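Local coordinates for protein putative Zn-dependent exopeptidase (Bacteroides vulgatus ATCC 8482, PDB 3GUX) that is a putative zinc-dependent exopeptidase of peptidase family M28, probably an aminopeptidase that removes residues from the N-terminal ends of peptides, at residues Q31-F39 and K50-G58. Residues are numbered along the deposited sequence; the frame is centred on the assembly and turned at random.
Sequences QYIQVQADF and KECGEYLAG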
loop_
_atom_site.group_PDB
_atom_site.type_symbol
_atom_site.label_atom_id
_atom_site.label_comp_id
_atom_site.label_asym_id
_atom_site.label_seq_id
_atom_site.Cartn_x
_atom_site.Cartn_y
_atom_site.Cartn_z
ATOM N N GLN A 31 -7.395 -13.822 -4.760
ATOM C CA GLN A 31 -6.443 -14.914 -4.884
ATOM C C GLN A 31 -5.014 -14.572 -4.429
ATOM O O GLN A 31 -4.329 -15.429 -3.833
ATOM C CB GLN A 31 -6.433 -15.449 -6.324
ATOM C CG GLN A 31 -7.761 -16.088 -6.752
ATOM C CD GLN A 31 -8.275 -17.158 -5.788
ATOM O OE1 GLN A 31 -9.482 -17.277 -5.605
ATOM N NE2 GLN A 31 -7.368 -17.922 -5.160
ATOM N N TYR A 32 -4.580 -13.336 -4.690
ATOM C CA TYR A 32 -3.263 -12.882 -4.209
ATOM C C TYR A 32 -3.269 -12.835 -2.680
ATOM O O TYR A 32 -2.275 -13.110 -2.061
ATOM C CB TYR A 32 -2.844 -11.521 -4.795
ATOM C CG TYR A 32 -2.803 -11.466 -6.304
ATOM C CD1 TYR A 32 -2.292 -12.524 -7.071
ATOM C CD2 TYR A 32 -3.236 -10.339 -6.974
ATOM C CE1 TYR A 32 -2.262 -12.448 -8.465
ATOM C CE2 TYR A 32 -3.196 -10.259 -8.347
ATOM C CZ TYR A 32 -2.713 -11.315 -9.077
ATOM O OH TYR A 32 -2.700 -11.217 -10.430
ATOM N N ILE A 33 -4.407 -12.499 -2.083
ATOM C CA ILE A 33 -4.524 -12.531 -0.643
ATOM C C ILE A 33 -4.437 -13.974 -0.140
ATOM O O ILE A 33 -3.679 -14.258 0.807
ATOM C CB ILE A 33 -5.798 -11.847 -0.143
ATOM C CG1 ILE A 33 -5.730 -10.359 -0.513
ATOM C CG2 ILE A 33 -5.952 -12.105 1.391
ATOM C CD1 ILE A 33 -6.997 -9.551 -0.387
ATOM N N GLN A 34 -5.169 -14.875 -0.791
ATOM C CA GLN A 34 -5.186 -16.273 -0.394
ATOM C C GLN A 34 -3.783 -16.925 -0.514
ATOM O O GLN A 34 -3.389 -17.696 0.348
ATOM C CB GLN A 34 -6.239 -17.018 -1.210
ATOM C CG GLN A 34 -6.344 -18.506 -0.868
ATOM C CD GLN A 34 -6.852 -18.728 0.526
ATOM O OE1 GLN A 34 -8.011 -18.440 0.812
ATOM N NE2 GLN A 34 -5.984 -19.216 1.417
ATOM N N VAL A 35 -3.032 -16.599 -1.569
ATOM C CA VAL A 35 -1.674 -17.163 -1.738
ATOM C C VAL A 35 -0.731 -16.703 -0.624
ATOM O O VAL A 35 0.132 -17.454 -0.194
ATOM C CB VAL A 35 -1.069 -16.802 -3.127
ATOM C CG1 VAL A 35 0.393 -17.183 -3.185
ATOM C CG2 VAL A 35 -1.880 -17.470 -4.260
ATOM N N GLN A 36 -0.904 -15.469 -0.146
ATOM C CA GLN A 36 -0.077 -14.990 0.955
ATOM C C GLN A 36 -0.450 -15.713 2.227
ATOM O O GLN A 36 0.423 -16.171 2.965
ATOM C CB GLN A 36 -0.241 -13.486 1.193
ATOM C CG GLN A 36 0.267 -12.612 0.049
ATOM C CD GLN A 36 -0.180 -11.179 0.243
ATOM O OE1 GLN A 36 0.404 -10.452 1.044
ATOM N NE2 GLN A 36 -1.252 -10.787 -0.437
ATOM N N ALA A 37 -1.757 -15.829 2.442
ATOM C CA ALA A 37 -2.281 -16.489 3.610
ATOM C C ALA A 37 -1.838 -17.946 3.662
ATOM O O ALA A 37 -1.607 -18.450 4.736
ATOM C CB ALA A 37 -3.792 -16.389 3.632
ATOM N N ASP A 38 -1.672 -18.594 2.517
ATOM C CA ASP A 38 -1.285 -20.010 2.488
ATOM C C ASP A 38 0.131 -20.265 2.938
ATOM O O ASP A 38 0.448 -21.424 3.257
ATOM C CB ASP A 38 -1.499 -20.629 1.092
ATOM C CG ASP A 38 -2.985 -20.892 0.784
ATOM O OD1 ASP A 38 -3.826 -20.826 1.706
ATOM O OD2 ASP A 38 -3.304 -21.189 -0.379
ATOM N N PHE A 39 0.976 -19.230 3.019
ATOM C CA PHE A 39 2.322 -19.439 3.548
ATOM C C PHE A 39 2.294 -19.592 5.041
ATOM O O PHE A 39 3.298 -19.986 5.610
ATOM C CB PHE A 39 3.266 -18.290 3.225
ATOM C CG PHE A 39 3.580 -18.170 1.790
ATOM C CD1 PHE A 39 4.387 -19.096 1.174
ATOM C CD2 PHE A 39 3.104 -17.122 1.061
ATOM C CE1 PHE A 39 4.676 -18.982 -0.153
ATOM C CE2 PHE A 39 3.395 -17.011 -0.285
ATOM C CZ PHE A 39 4.190 -17.942 -0.878
ATOM N N LYS A 50 9.991 -15.633 4.588
ATOM C CA LYS A 50 10.993 -15.653 3.539
ATOM C C LYS A 50 10.396 -16.003 2.190
ATOM O O LYS A 50 10.647 -15.296 1.204
ATOM C CB LYS A 50 12.095 -16.637 3.887
ATOM C CG LYS A 50 13.279 -16.553 2.955
ATOM C CD LYS A 50 14.384 -17.517 3.389
ATOM C CE LYS A 50 15.494 -17.579 2.361
ATOM N NZ LYS A 50 16.588 -18.496 2.767
ATOM N N GLU A 51 9.643 -17.104 2.189
ATOM C CA GLU A 51 8.959 -17.620 1.017
ATOM C C GLU A 51 7.965 -16.582 0.499
ATOM O O GLU A 51 7.981 -16.223 -0.671
ATOM C CB GLU A 51 8.245 -18.949 1.351
ATOM C CG GLU A 51 9.192 -20.190 1.550
ATOM C CD GLU A 51 8.521 -21.400 2.233
ATOM O OE1 GLU A 51 7.290 -21.375 2.490
ATOM O OE2 GLU A 51 9.236 -22.377 2.553
ATOM N N CYS A 52 7.130 -16.048 1.376
ATOM C CA CYS A 52 6.183 -15.046 0.901
ATOM C C CYS A 52 6.918 -13.853 0.257
ATOM O O CYS A 52 6.515 -13.398 -0.780
ATOM C CB CYS A 52 5.297 -14.608 2.037
ATOM S SG CYS A 52 3.941 -13.518 1.510
ATOM N N GLY A 53 8.010 -13.365 0.850
ATOM C CA GLY A 53 8.804 -12.257 0.239
ATOM C C GLY A 53 9.273 -12.560 -1.181
ATOM O O GLY A 53 9.208 -11.698 -2.092
ATOM N N GLU A 54 9.715 -13.795 -1.386
ATOM C CA GLU A 54 10.136 -14.238 -2.708
ATOM C C GLU A 54 8.934 -14.203 -3.662
ATOM O O GLU A 54 9.059 -13.727 -4.793
ATOM C CB GLU A 54 10.753 -15.640 -2.645
ATOM C CG GLU A 54 12.051 -15.705 -1.840
ATOM C CD GLU A 54 12.520 -17.128 -1.563
ATOM O OE1 GLU A 54 12.066 -18.051 -2.276
ATOM O OE2 GLU A 54 13.368 -17.327 -0.652
ATOM N N TYR A 55 7.781 -14.699 -3.203
ATOM C CA TYR A 55 6.547 -14.682 -4.004
ATOM C C TYR A 55 6.184 -13.263 -4.452
ATOM O O TYR A 55 5.915 -13.043 -5.628
ATOM C CB TYR A 55 5.362 -15.318 -3.239
ATOM C CG TYR A 55 3.994 -15.050 -3.876
ATOM C CD1 TYR A 55 3.576 -15.741 -5.007
ATOM C CD2 TYR A 55 3.113 -14.106 -3.321
ATOM C CE1 TYR A 55 2.305 -15.490 -5.581
ATOM C CE2 TYR A 55 1.883 -13.864 -3.860
ATOM C CZ TYR A 55 1.486 -14.545 -4.999
ATOM O OH TYR A 55 0.256 -14.278 -5.525
ATOM N N LEU A 56 6.214 -12.309 -3.523
ATOM C CA LEU A 56 5.859 -10.916 -3.821
ATOM C C LEU A 56 6.847 -10.240 -4.774
ATOM O O LEU A 56 6.440 -9.547 -5.713
ATOM C CB LEU A 56 5.728 -10.098 -2.525
ATOM C CG LEU A 56 4.604 -10.502 -1.590
ATOM C CD1 LEU A 56 4.652 -9.666 -0.340
ATOM C CD2 LEU A 56 3.259 -10.327 -2.356
ATOM N N ALA A 57 8.139 -10.426 -4.527
ATOM C CA ALA A 57 9.148 -9.895 -5.438
ATOM C C ALA A 57 8.912 -10.458 -6.832
ATOM O O ALA A 57 8.907 -9.710 -7.820
ATOM C CB ALA A 57 10.527 -10.262 -4.976
ATOM N N GLY A 58 8.695 -11.771 -6.902
ATOM C CA GLY A 58 8.462 -12.451 -8.175
ATOM C C GLY A 58 7.275 -11.925 -8.938
ATOM O O GLY A 58 7.323 -11.724 -10.173
HETATM O O HOH W 1 4.844 -21.982 4.774
#
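Tyr55 reaches from helix 47-62 to the flank of helix 26-37, where Val35 lays a methyl group on its ring. Its chi1 of 167° swings CG opposite the backbone N and carries the phenol across to helix 26-37; the segment axes approach to 10.6 Å at their closest. Val35 CG1 sits 3.6 Å from the ring centroid, a CH-pi contact over the face, and a compact branched residue suits this place because it can approach so closely. The phenol end passes on to the neighbouring ring, Tyr55 OH lying 3.5 Å from Tyr32 CD1. Phe39, just beyond the first helix, packs one face of its flat ring closely over the backbone of Glu51 and Cys52; its CD2 lies 3.5 Å from Cys52 CB, while the small thiol SG makes an oblique sulfur-aromatic contact. The planes of the Phe39 and Tyr55 rings are 55° apart, with Phe39 CZ 3.7 Å from Tyr55 CB. Replacing Phe39 by an alanine would probably leave a gap over the Cys52 backbone and Tyr55 CB without its aromatic neighbour. Gln36 suits its buried place by offering apolar methylenes to Cys52, while its amide NE2 hydrogen-bonds to Tyr32 O (3.0 Å) and Ala131 O. This is antiparallel helix-helix packing at 152°, joining two successive helices of the M28 peptidase alpha/beta fold, both resting on helix 131-146, where Gln36 and Leu56 meet Val134.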